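Local coordinates for protein AA9 family lytic polysaccharide monooxygenase B (Heterobasidion irregulare TC 32-1, PDB 5NNS) that oxidatively cleaves crystalline and amorphous polysaccharides at the C1 position of glycosidic bonds, using a single copper ion with O2 or H2O2 as cosubstrate, at residues Trp75-His80 with Asn132-Thr137; Trp124-Leu129 with Leu155-Thr160; Gln30-Thr35 with Asn50-Ser55. All coordinates share one frame; numbering follows the deposited sequence. Where two conformers were deposited one is given.

Interaction 1 of 3, residues Trp75-His80 with Asn132-Thr137; sequences WNQWPH and NNNSWT. With CU (copper (II) ion), chain E; NAG (2-acetamido-2-deoxy-beta-D-glucopyranose), chain D; GOL (glycerol), chain M.
Trp75 N donates to Asn134 O over 2.7 Å, and the 167° angle at hydrogen marks this as a nearly straight bond between the end of strand 70-75 and the residue just before strand 135-139, its neighbour in the sheet. The Asn134 side chain adds a second link. Its CG lies beside the backbone N (chi1 -59°), which sends OD1 across to Trp78 N at 3.0 Å. That N-H approaches from above the amide plane, 61° out of it, and therefore does not use a lone pair. The other end of the amide, ND2, donates a hydrogen to O1 of a glycerol, probably from the crystallisation liquor, at 2.8 Å, and the same glycerol accepts from Gln77 NE2 through O2 at 3.1 Å. Asn133 ND2 carries the N-linked sugar. One water lies 2.7 Å from Trp75 O and is also within hydrogen-bonding reach of Asn133 O and the sugar's O6. Away from these bonds, Trp75 CZ3 packs on Trp136 CB at 3.7 Å, the two side chains running side by side. Asn76 turns its amide to His1 O and Gly3 N instead, while His80 NE2 binds copper at 2.1 Å together with His1. Asn134 therefore ties the loop carrying a copper ligand to the glycosylated turn.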
loop_
_atom_site.group_PDB
_atom_site.type_symbol
_atom_site.label_atom_id
_atom_site.label_comp_id
_atom_site.label_asym_id
_atom_site.label_seq_id
_atom_site.Cartn_x
_atom_site.Cartn_y
_atom_site.Cartn_z
ATOM N N TRP A 75 0.019 11.704 -1.302
ATOM C CA TRP A 75 1.090 11.784 -0.308
ATOM C C TRP A 75 1.428 13.235 0.031
ATOM O O TRP A 75 0.965 14.177 -0.628
ATOM C CB TRP A 75 2.356 11.078 -0.813
ATOM C CG TRP A 75 2.371 9.595 -0.612
ATOM C CD1 TRP A 75 3.068 8.902 0.339
ATOM C CD2 TRP A 75 1.678 8.616 -1.393
ATOM N NE1 TRP A 75 2.845 7.554 0.203
ATOM C CE2 TRP A 75 1.994 7.349 -0.852
ATOM C CE3 TRP A 75 0.818 8.687 -2.496
ATOM C CZ2 TRP A 75 1.477 6.159 -1.377
ATOM C CZ3 TRP A 75 0.299 7.496 -3.019
ATOM C CH2 TRP A 75 0.638 6.253 -2.458
ATOM N N ASN A 76 2.243 13.392 1.070
ATOM C CA ASN A 76 3.023 14.611 1.286
ATOM C C ASN A 76 3.978 14.837 0.104
ATOM O O ASN A 76 4.070 14.003 -0.804
ATOM C CB ASN A 76 3.827 14.512 2.590
ATOM C CG ASN A 76 4.743 13.293 2.630
ATOM O OD1 ASN A 76 4.290 12.160 2.441
ATOM N ND2 ASN A 76 6.024 13.515 2.891
ATOM N N GLN A 77 4.693 15.954 0.115
ATOM C CA GLN A 77 5.775 16.167 -0.861
ATOM C C GLN A 77 6.874 15.133 -0.613
ATOM O O GLN A 77 7.793 15.354 0.183
ATOM C CB GLN A 77 6.304 17.589 -0.792
ATOM C CG GLN A 77 5.290 18.591 -1.324
ATOM C CD GLN A 77 5.742 20.025 -1.207
ATOM O OE1 GLN A 77 6.715 20.335 -0.517
ATOM N NE2 GLN A 77 5.033 20.916 -1.887
ATOM N N TRP A 78 6.732 13.996 -1.298
ATOM C CA TRP A 78 7.480 12.782 -1.003
ATOM C C TRP A 78 8.952 12.965 -1.384
ATOM O O TRP A 78 9.245 13.340 -2.531
ATOM C CB TRP A 78 6.859 11.589 -1.735
ATOM C CG TRP A 78 7.487 10.285 -1.397
ATOM C CD1 TRP A 78 8.246 9.519 -2.211
ATOM C CD2 TRP A 78 7.413 9.596 -0.146
ATOM N NE1 TRP A 78 8.674 8.394 -1.546
ATOM C CE2 TRP A 78 8.171 8.419 -0.273
ATOM C CE3 TRP A 78 6.798 9.874 1.077
ATOM C CZ2 TRP A 78 8.319 7.502 0.776
ATOM C CZ3 TRP A 78 6.941 8.965 2.113
ATOM C CH2 TRP A 78 7.702 7.798 1.958
ATOM N N PRO A 79 9.873 12.734 -0.423
ATOM C CA PRO A 79 11.303 13.017 -0.658
ATOM C C PRO A 79 12.134 11.921 -1.341
ATOM O O PRO A 79 13.274 12.189 -1.709
ATOM C CB PRO A 79 11.839 13.260 0.753
ATOM C CG PRO A 79 10.977 12.393 1.611
ATOM C CD PRO A 79 9.613 12.414 0.993
ATOM N N HIS A 80 11.594 10.717 -1.504
ATOM C CA HIS A 80 12.373 9.609 -2.050
ATOM C C HIS A 80 11.914 9.225 -3.447
ATOM O O HIS A 80 10.738 9.343 -3.781
ATOM C CB HIS A 80 12.331 8.437 -1.086
ATOM C CG HIS A 80 12.797 8.800 0.284
ATOM N ND1 HIS A 80 14.001 9.432 0.511
ATOM C CD2 HIS A 80 12.207 8.668 1.493
ATOM C CE1 HIS A 80 14.141 9.649 1.807
ATOM N NE2 HIS A 80 13.064 9.202 2.424
ATOM N N ASN A 132 3.734 12.914 -10.404
ATOM C CA ASN A 132 2.289 13.009 -10.580
ATOM C C ASN A 132 1.637 13.634 -9.344
ATOM O O ASN A 132 0.728 13.047 -8.755
ATOM C CB ASN A 132 1.715 11.605 -10.864
ATOM C CG ASN A 132 0.217 11.608 -11.094
ATOM O OD1 ASN A 132 -0.321 12.516 -11.720
ATOM N ND2 ASN A 132 -0.468 10.601 -10.562
ATOM N N ASN A 133 2.096 14.826 -8.960
ATOM C CA ASN A 133 1.535 15.560 -7.815
ATOM C C ASN A 133 1.548 14.733 -6.513
ATOM O O ASN A 133 0.599 14.775 -5.730
ATOM C CB ASN A 133 0.105 16.028 -8.161
ATOM C CG ASN A 133 -0.468 17.023 -7.158
ATOM O OD1 ASN A 133 0.248 17.868 -6.617
ATOM N ND2 ASN A 133 -1.778 16.917 -6.911
ATOM N N ASN A 134 2.621 13.972 -6.301
ATOM C CA ASN A 134 2.771 13.123 -5.122
ATOM C C ASN A 134 1.557 12.237 -4.889
ATOM O O ASN A 134 1.000 12.212 -3.782
ATOM C CB ASN A 134 3.050 13.978 -3.893
ATOM C CG ASN A 134 4.298 14.800 -4.048
ATOM O OD1 ASN A 134 5.408 14.265 -3.976
ATOM N ND2 ASN A 134 4.136 16.100 -4.259
ATOM N N SER A 135 1.141 11.528 -5.942
ATOM C CA SER A 135 -0.076 10.722 -5.894
ATOM C C SER A 135 0.013 9.483 -6.769
ATOM O O SER A 135 0.867 9.394 -7.644
ATOM C CB SER A 135 -1.296 11.558 -6.294
ATOM O OG SER A 135 -1.260 11.888 -7.668
ATOM N N TRP A 136 -0.881 8.533 -6.510
ATOM C CA TRP A 136 -0.914 7.278 -7.238
ATOM C C TRP A 136 -2.361 6.879 -7.527
ATOM O O TRP A 136 -3.175 6.729 -6.604
ATOM C CB TRP A 136 -0.227 6.196 -6.412
ATOM C CG TRP A 136 0.174 5.007 -7.213
ATOM C CD1 TRP A 136 -0.434 3.775 -7.239
ATOM C CD2 TRP A 136 1.281 4.930 -8.101
ATOM N NE1 TRP A 136 0.240 2.937 -8.095
ATOM C CE2 TRP A 136 1.299 3.622 -8.634
ATOM C CE3 TRP A 136 2.266 5.844 -8.507
ATOM C CZ2 TRP A 136 2.253 3.211 -9.555
ATOM C CZ3 TRP A 136 3.227 5.430 -9.425
ATOM C CH2 TRP A 136 3.212 4.123 -9.937
ATOM N N THR A 137 -2.669 6.699 -8.805
ATOM C CA THR A 137 -4.017 6.352 -9.238
ATOM C C THR A 137 -4.028 5.004 -9.962
ATOM O O THR A 137 -3.249 4.786 -10.898
ATOM C CB THR A 137 -4.603 7.453 -10.138
ATOM O OG1 THR A 137 -4.553 8.701 -9.441
ATOM C CG2 THR A 137 -6.060 7.143 -10.505
HETATM CU CU CU E . 12.285 9.171 4.399
HETATM C C1 NAG D . -2.545 17.737 -6.006
HETATM C C2 NAG D . -3.931 18.001 -6.581
HETATM C C3 NAG D . -4.805 18.762 -5.595
HETATM C C4 NAG D . -4.824 18.095 -4.216
HETATM C C5 NAG D . -3.407 17.767 -3.752
HETATM C C6 NAG D . -3.426 16.937 -2.473
HETATM C C7 NAG D . -4.006 18.211 -9.050
HETATM C C8 NAG D . -3.861 19.163 -10.201
HETATM N N2 NAG D . -3.836 18.750 -7.830
HETATM O O3 NAG D . -6.128 18.803 -6.143
HETATM O O4 NAG D . -5.444 18.960 -3.256
HETATM O O5 NAG D . -2.703 17.041 -4.770
HETATM O O6 NAG D . -2.085 16.722 -2.024
HETATM O O7 NAG D . -4.266 17.034 -9.250
HETATM C C1 GOL M . 0.958 18.115 -3.536
HETATM O O1 GOL M . 1.426 16.938 -4.200
HETATM C C2 GOL M . 1.972 18.543 -2.483
HETATM O O2 GOL M . 2.183 19.962 -2.570
HETATM C C3 GOL M . 1.481 18.179 -1.084
HETATM O O3 GOL M . 1.275 16.767 -0.971
HETATM O O HOH W 1 -0.445 14.808 -2.887
#

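Interaction 2 of 3, residues Trp124-Leu129 with Leu155-Thr160; sequences WGMGQL and LLAIHT
Leu129, whose side chain meets Leu155, donates its backbone N to Gly125 O at 2.8 Å within the short helix 125-131. Gln128 N closes the preceding turn on the O of Trp124, the N-cap residue, at 3.0 Å. No hydrogen bond joins the two segments; the contact is apolar, side chains of 124-129 meeting both side chains and backbone of 155-158. Met126 touches three residues in a row. Its chain is extended through chi2 and then bends at chi3 (-66°), laying CE 3.3 Å from Leu156 O, with Leu155 CB at 4.0 Å and Ala157 CB at 4.1 Å from the same methyl. The helix thus rests on the end of strand 147-157, an inner strand of the six-stranded sheet in the AA9 beta-sandwich, with the two short axes 9.9 Å apart at 115°. Leu129 and Leu155 meet tip to tip, CD1 to CD2 at 3.5 Å. At the other end, the Trp124 side chain crosses that of Ile158 at about a right angle, its ring atom CH2 lying 4.0 Å from Ile158 CD1, while Trp124 NE1 bonds to Leu119 O. Trp78 lies against Met126 as well. Beyond the packed residues the chain runs on to His159, which probably helps bind O2, as in related enzymes, and stacks its ring on that of the copper ligand His80.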
loop_
_atom_site.group_PDB
_atom_site.type_symbol
_atom_site.label_atom_id
_atom_site.label_comp_id
_atom_site.label_asym_id
_atom_site.label_seq_id
_atom_site.Cartn_x
_atom_site.Cartn_y
_atom_site.Cartn_z
ATOM N N TRP A 124 11.825 4.906 -11.662
ATOM C CA TRP A 124 11.065 4.072 -10.734
ATOM C C TRP A 124 9.635 4.580 -10.574
ATOM O O TRP A 124 9.359 5.766 -10.767
ATOM C CB TRP A 124 11.738 4.072 -9.361
ATOM C CG TRP A 124 13.079 3.396 -9.289
ATOM C CD1 TRP A 124 14.301 3.967 -9.491
ATOM C CD2 TRP A 124 13.326 2.031 -8.955
ATOM N NE1 TRP A 124 15.301 3.034 -9.313
ATOM C CE2 TRP A 124 14.728 1.836 -8.987
ATOM C CE3 TRP A 124 12.502 0.947 -8.641
ATOM C CZ2 TRP A 124 15.317 0.608 -8.709
ATOM C CZ3 TRP A 124 13.089 -0.282 -8.375
ATOM C CH2 TRP A 124 14.485 -0.439 -8.410
ATOM N N GLY A 125 8.732 3.674 -10.201
ATOM C CA GLY A 125 7.360 4.035 -9.829
ATOM C C GLY A 125 7.283 5.147 -8.793
ATOM O O GLY A 125 6.429 6.030 -8.878
ATOM N N MET A 126 8.190 5.115 -7.821
ATOM C CA MET A 126 8.228 6.127 -6.763
ATOM C C MET A 126 8.563 7.510 -7.309
ATOM O O MET A 126 8.012 8.507 -6.835
ATOM C CB MET A 126 9.232 5.737 -5.680
ATOM C CG MET A 126 9.036 6.466 -4.363
ATOM S SD MET A 126 10.202 5.894 -3.110
ATOM C CE MET A 126 9.659 4.206 -2.895
ATOM N N GLY A 127 9.469 7.562 -8.289
ATOM C CA GLY A 127 9.737 8.782 -9.051
ATOM C C GLY A 127 8.543 9.262 -9.858
ATOM O O GLY A 127 8.323 10.465 -9.981
ATOM N N GLN A 128 7.776 8.324 -10.404
ATOM C CA GLN A 128 6.540 8.656 -11.124
ATOM C C GLN A 128 5.461 9.208 -10.181
ATOM O O GLN A 128 4.752 10.140 -10.536
ATOM C CB GLN A 128 6.007 7.442 -11.898
ATOM C CG GLN A 128 6.862 7.051 -13.092
ATOM C CD GLN A 128 6.372 5.788 -13.782
ATOM O OE1 GLN A 128 5.850 4.877 -13.137
ATOM N NE2 GLN A 128 6.548 5.723 -15.097
ATOM N N LEU A 129 5.349 8.614 -8.992
ATOM C CA LEU A 129 4.430 9.078 -7.948
ATOM C C LEU A 129 4.698 10.546 -7.575
ATOM O O LEU A 129 3.779 11.361 -7.559
ATOM C CB LEU A 129 4.557 8.178 -6.712
ATOM C CG LEU A 129 3.637 8.384 -5.499
ATOM C CD1 LEU A 129 3.430 7.048 -4.815
ATOM C CD2 LEU A 129 4.173 9.404 -4.500
ATOM N N LEU A 155 4.982 2.092 -0.242
ATOM C CA LEU A 155 6.195 2.556 -0.891
ATOM C C LEU A 155 7.350 1.829 -0.252
ATOM O O LEU A 155 7.433 1.751 0.975
ATOM C CB LEU A 155 6.360 4.061 -0.707
ATOM C CG LEU A 155 5.210 4.939 -1.205
ATOM C CD1 LEU A 155 5.582 6.410 -1.081
ATOM C CD2 LEU A 155 4.818 4.622 -2.639
ATOM N N LEU A 156 8.222 1.275 -1.084
ATOM C CA LEU A 156 9.426 0.607 -0.619
ATOM C C LEU A 156 10.595 1.431 -1.131
ATOM O O LEU A 156 10.999 1.286 -2.277
ATOM C CB LEU A 156 9.479 -0.838 -1.128
ATOM C CG LEU A 156 10.792 -1.615 -0.965
ATOM C CD1 LEU A 156 11.327 -1.530 0.456
ATOM C CD2 LEU A 156 10.629 -3.065 -1.407
ATOM N N ALA A 157 11.103 2.316 -0.277
ATOM C CA ALA A 157 12.269 3.131 -0.587
ATOM C C ALA A 157 13.533 2.326 -0.300
ATOM O O ALA A 157 13.719 1.857 0.820
ATOM C CB ALA A 157 12.256 4.417 0.229
ATOM N N ILE A 158 14.391 2.184 -1.311
ATOM C CA ILE A 158 15.599 1.341 -1.233
ATOM C C ILE A 158 16.887 2.125 -1.543
ATOM O O ILE A 158 17.868 1.576 -2.057
ATOM C CB ILE A 158 15.467 0.089 -2.140
ATOM C CG1 ILE A 158 15.290 0.464 -3.620
ATOM C CG2 ILE A 158 14.298 -0.759 -1.668
ATOM C CD1 ILE A 158 15.280 -0.734 -4.550
ATOM N N HIS A 159 16.858 3.410 -1.201
ATOM C CA HIS A 159 17.984 4.323 -1.369
ATOM C C HIS A 159 19.096 4.142 -0.330
ATOM O O HIS A 159 20.213 4.617 -0.555
ATOM C CB HIS A 159 17.504 5.784 -1.342
ATOM C CG HIS A 159 16.777 6.158 -0.089
ATOM N ND1 HIS A 159 15.432 5.908 0.090
ATOM C CD2 HIS A 159 17.207 6.743 1.051
ATOM C CE1 HIS A 159 15.064 6.329 1.287
ATOM N NE2 HIS A 159 16.121 6.846 1.886
ATOM N N THR A 160 18.792 3.505 0.806
ATOM C CA THR A 160 19.810 3.184 1.822
ATOM C C THR A 160 20.230 1.729 1.695
ATOM O O THR A 160 19.395 0.835 1.813
ATOM C CB THR A 160 19.285 3.429 3.246
ATOM O OG1 THR A 160 18.880 4.789 3.355
ATOM C CG2 THR A 160 20.354 3.152 4.300
#

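Interaction 3 of 3, residues Gln30-Thr35 with Asn50-Ser55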
loop_
_atom_site.group_PDB
_atom_site.type_symbol
_atom_site.label_atom_id
_atom_site.label_comp_id
_atom_site.label_asym_id
_atom_site.label_seq_id
_atom_site.Cartn_x
_atom_site.Cartn_y
_atom_site.Cartn_z
ATOM N N GLN A 30 -9.188 5.939 6.843
ATOM C CA GLN A 30 -7.842 5.409 6.983
ATOM C C GLN A 30 -7.577 4.837 8.377
ATOM O O GLN A 30 -8.061 5.374 9.375
ATOM C CB GLN A 30 -6.828 6.512 6.687
ATOM C CG GLN A 30 -5.503 5.994 6.177
ATOM C CD GLN A 30 -4.511 7.090 5.904
ATOM O OE1 GLN A 30 -4.414 8.058 6.663
ATOM N NE2 GLN A 30 -3.746 6.939 4.825
ATOM N N ARG A 31 -6.801 3.752 8.430
ATOM C CA ARG A 31 -6.323 3.191 9.693
ATOM C C ARG A 31 -5.244 4.089 10.289
ATOM O O ARG A 31 -4.520 4.779 9.559
ATOM C CB ARG A 31 -5.776 1.767 9.504
ATOM C CG ARG A 31 -6.827 0.710 9.193
ATOM C CD ARG A 31 -7.935 0.687 10.239
ATOM N NE ARG A 31 -8.663 -0.583 10.268
ATOM C CZ ARG A 31 -8.291 -1.679 10.937
ATOM N NH1 ARG A 31 -7.170 -1.714 11.657
ATOM N NH2 ARG A 31 -9.053 -2.763 10.880
ATOM N N GLU A 32 -5.155 4.080 11.619
ATOM C CA GLU A 32 -4.246 4.960 12.347
ATOM C C GLU A 32 -2.798 4.629 12.017
ATOM O O GLU A 32 -2.398 3.476 12.095
ATOM C CB GLU A 32 -4.472 4.831 13.856
ATOM C CG GLU A 32 -3.422 5.496 14.745
ATOM C CD GLU A 32 -3.761 5.415 16.226
ATOM O OE1 GLU A 32 -4.862 4.938 16.573
ATOM O OE2 GLU A 32 -2.921 5.822 17.053
ATOM N N TRP A 33 -2.031 5.646 11.642
ATOM C CA TRP A 33 -0.581 5.531 11.517
ATOM C C TRP A 33 0.036 6.746 12.194
ATOM O O TRP A 33 -0.366 7.873 11.930
ATOM C CB TRP A 33 -0.159 5.397 10.044
ATOM C CG TRP A 33 -0.575 6.524 9.120
ATOM C CD1 TRP A 33 -1.828 6.787 8.647
ATOM C CD2 TRP A 33 0.284 7.507 8.536
ATOM N NE1 TRP A 33 -1.801 7.880 7.815
ATOM C CE2 TRP A 33 -0.515 8.337 7.724
ATOM C CE3 TRP A 33 1.659 7.762 8.615
ATOM C CZ2 TRP A 33 0.008 9.422 7.006
ATOM C CZ3 TRP A 33 2.191 8.837 7.893
ATOM C CH2 TRP A 33 1.361 9.650 7.097
ATOM N N ASP A 34 1.012 6.510 13.066
ATOM C CA ASP A 34 1.426 7.504 14.068
ATOM C C ASP A 34 2.657 8.365 13.766
ATOM O O ASP A 34 2.855 9.384 14.436
ATOM C CB ASP A 34 1.619 6.804 15.416
ATOM C CG ASP A 34 0.341 6.137 15.916
ATOM O OD1 ASP A 34 -0.733 6.753 15.798
ATOM O OD2 ASP A 34 0.409 4.996 16.421
ATOM N N THR A 35 3.452 7.985 12.765
ATOM C CA THR A 35 4.670 8.716 12.431
ATOM C C THR A 35 4.986 8.619 10.953
ATOM O O THR A 35 4.478 7.745 10.256
ATOM C CB THR A 35 5.872 8.159 13.209
ATOM O OG1 THR A 35 7.060 8.859 12.822
ATOM C CG2 THR A 35 6.045 6.667 12.928
ATOM N N ASN A 50 0.746 -0.260 9.163
ATOM C CA ASN A 50 1.645 0.636 9.899
ATOM C C ASN A 50 1.435 0.556 11.408
ATOM O O ASN A 50 0.603 -0.212 11.879
ATOM C CB ASN A 50 1.530 2.092 9.403
ATOM C CG ASN A 50 2.880 2.786 9.292
ATOM O OD1 ASN A 50 3.779 2.571 10.119
ATOM N ND2 ASN A 50 3.025 3.634 8.279
ATOM N N ILE A 51 2.226 1.333 12.147
ATOM C CA ILE A 51 2.154 1.409 13.597
ATOM C C ILE A 51 1.295 2.623 14.001
ATOM O O ILE A 51 1.595 3.739 13.583
ATOM C CB ILE A 51 3.565 1.532 14.222
ATOM C CG1 ILE A 51 4.378 0.256 13.953
ATOM C CG2 ILE A 51 3.477 1.784 15.730
ATOM C CD1 ILE A 51 5.875 0.406 14.165
ATOM N N ASN A 52 0.242 2.445 14.807
ATOM C CA ASN A 52 -0.193 1.145 15.352
ATOM C C ASN A 52 -1.169 0.395 14.435
ATOM O O ASN A 52 -1.507 -0.753 14.710
ATOM C CB ASN A 52 -0.783 1.307 16.762
ATOM C CG ASN A 52 -1.986 2.235 16.816
ATOM O OD1 ASN A 52 -2.555 2.618 15.792
ATOM N ND2 ASN A 52 -2.376 2.605 18.023
ATOM N N GLY A 53 -1.632 1.036 13.362
ATOM C CA GLY A 53 -2.572 0.415 12.425
ATOM C C GLY A 53 -3.976 0.262 12.989
ATOM O O GLY A 53 -4.804 -0.450 12.415
ATOM N N ALA A 54 -4.256 0.963 14.089
ATOM C CA ALA A 54 -5.463 0.724 14.862
ATOM C C ALA A 54 -6.704 1.246 14.151
ATOM O O ALA A 54 -6.658 2.236 13.410
ATOM C CB ALA A 54 -5.347 1.356 16.242
ATOM N N SER A 55 -7.804 0.537 14.366
ATOM C CA SER A 55 -9.131 1.006 14.009
ATOM C C SER A 55 -9.491 2.203 14.891
ATOM O O SER A 55 -8.989 2.328 16.004
ATOM C CB SER A 55 -10.132 -0.125 14.239
ATOM O OG SER A 55 -11.452 0.268 13.946
HETATM O O HOH W 2 5.040 5.699 8.438
#
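Arg31 runs along the backbone of 53-55, and most of its side chain lies against it. CB lies 3.8 Å from Gly53 O, and CG stays near the same carbonyl. The chain then bends at chi2 (-55°), bringing CD to 3.8 Å from Ala54 O. NE passes Ser55 CA, and Ser55 CB sits over the centre of one guanidinium face, 4.1 Å from CZ. At the tip, NH1 bonds to Gly53 O at 2.8 Å; the acceptor lies in the guanidinium plane, although the angle at hydrogen is a modest 137°. The remaining N-H groups bond elsewhere: NE to Gln172 OE1, NH2 to Cys96 O and Ala99 O. Both segments belong to the long irregular connection between strands 12-15 and 63-66, where they pair through a single beta bridge, Trp33 with Asn52. Glu32 N donates to Ala54 O at 3.0 Å in an almost linear bond, and Asp34 N to Ile51 O at 2.9 Å. The peptide bond between Ile51 and Asn52 is cis. Just after it, Asn52 OD1 accepts from Ala54 N at 2.9 Å, forming an Asx turn, with the Glu32 side chain crossing that of Asn52 obliquely, their planes 62° apart. Toward the other end, Trp33 CB packs on Asn50 CB, and Asn50 ND2 reaches Pro168 O and Glu169 OE2.

Interaction 3 closes first along the chain and stands apart, its centre 19 Å from that of interaction 1 and 21 Å from that of interaction 2. The latter two interleave in sequence, lie with centres only 10 Å apart, and touch: Ser135 N and Leu129 O, 3.1 Å apart, probably share a hydrogen bond, and Trp75 and Trp78 pack on Leu155 and Met126. Helix 125-131 is followed, after a short turn, by strand 135-139. Strands 70-75 and 135-139 belong to the four-stranded sheet and 147-157 to the six-stranded one, so the two contacts together bridge the sheets near the copper site. Interaction 3 lies within the long connection between strands 12-15 and 63-66, which also carries the glucan-binding residue Tyr20.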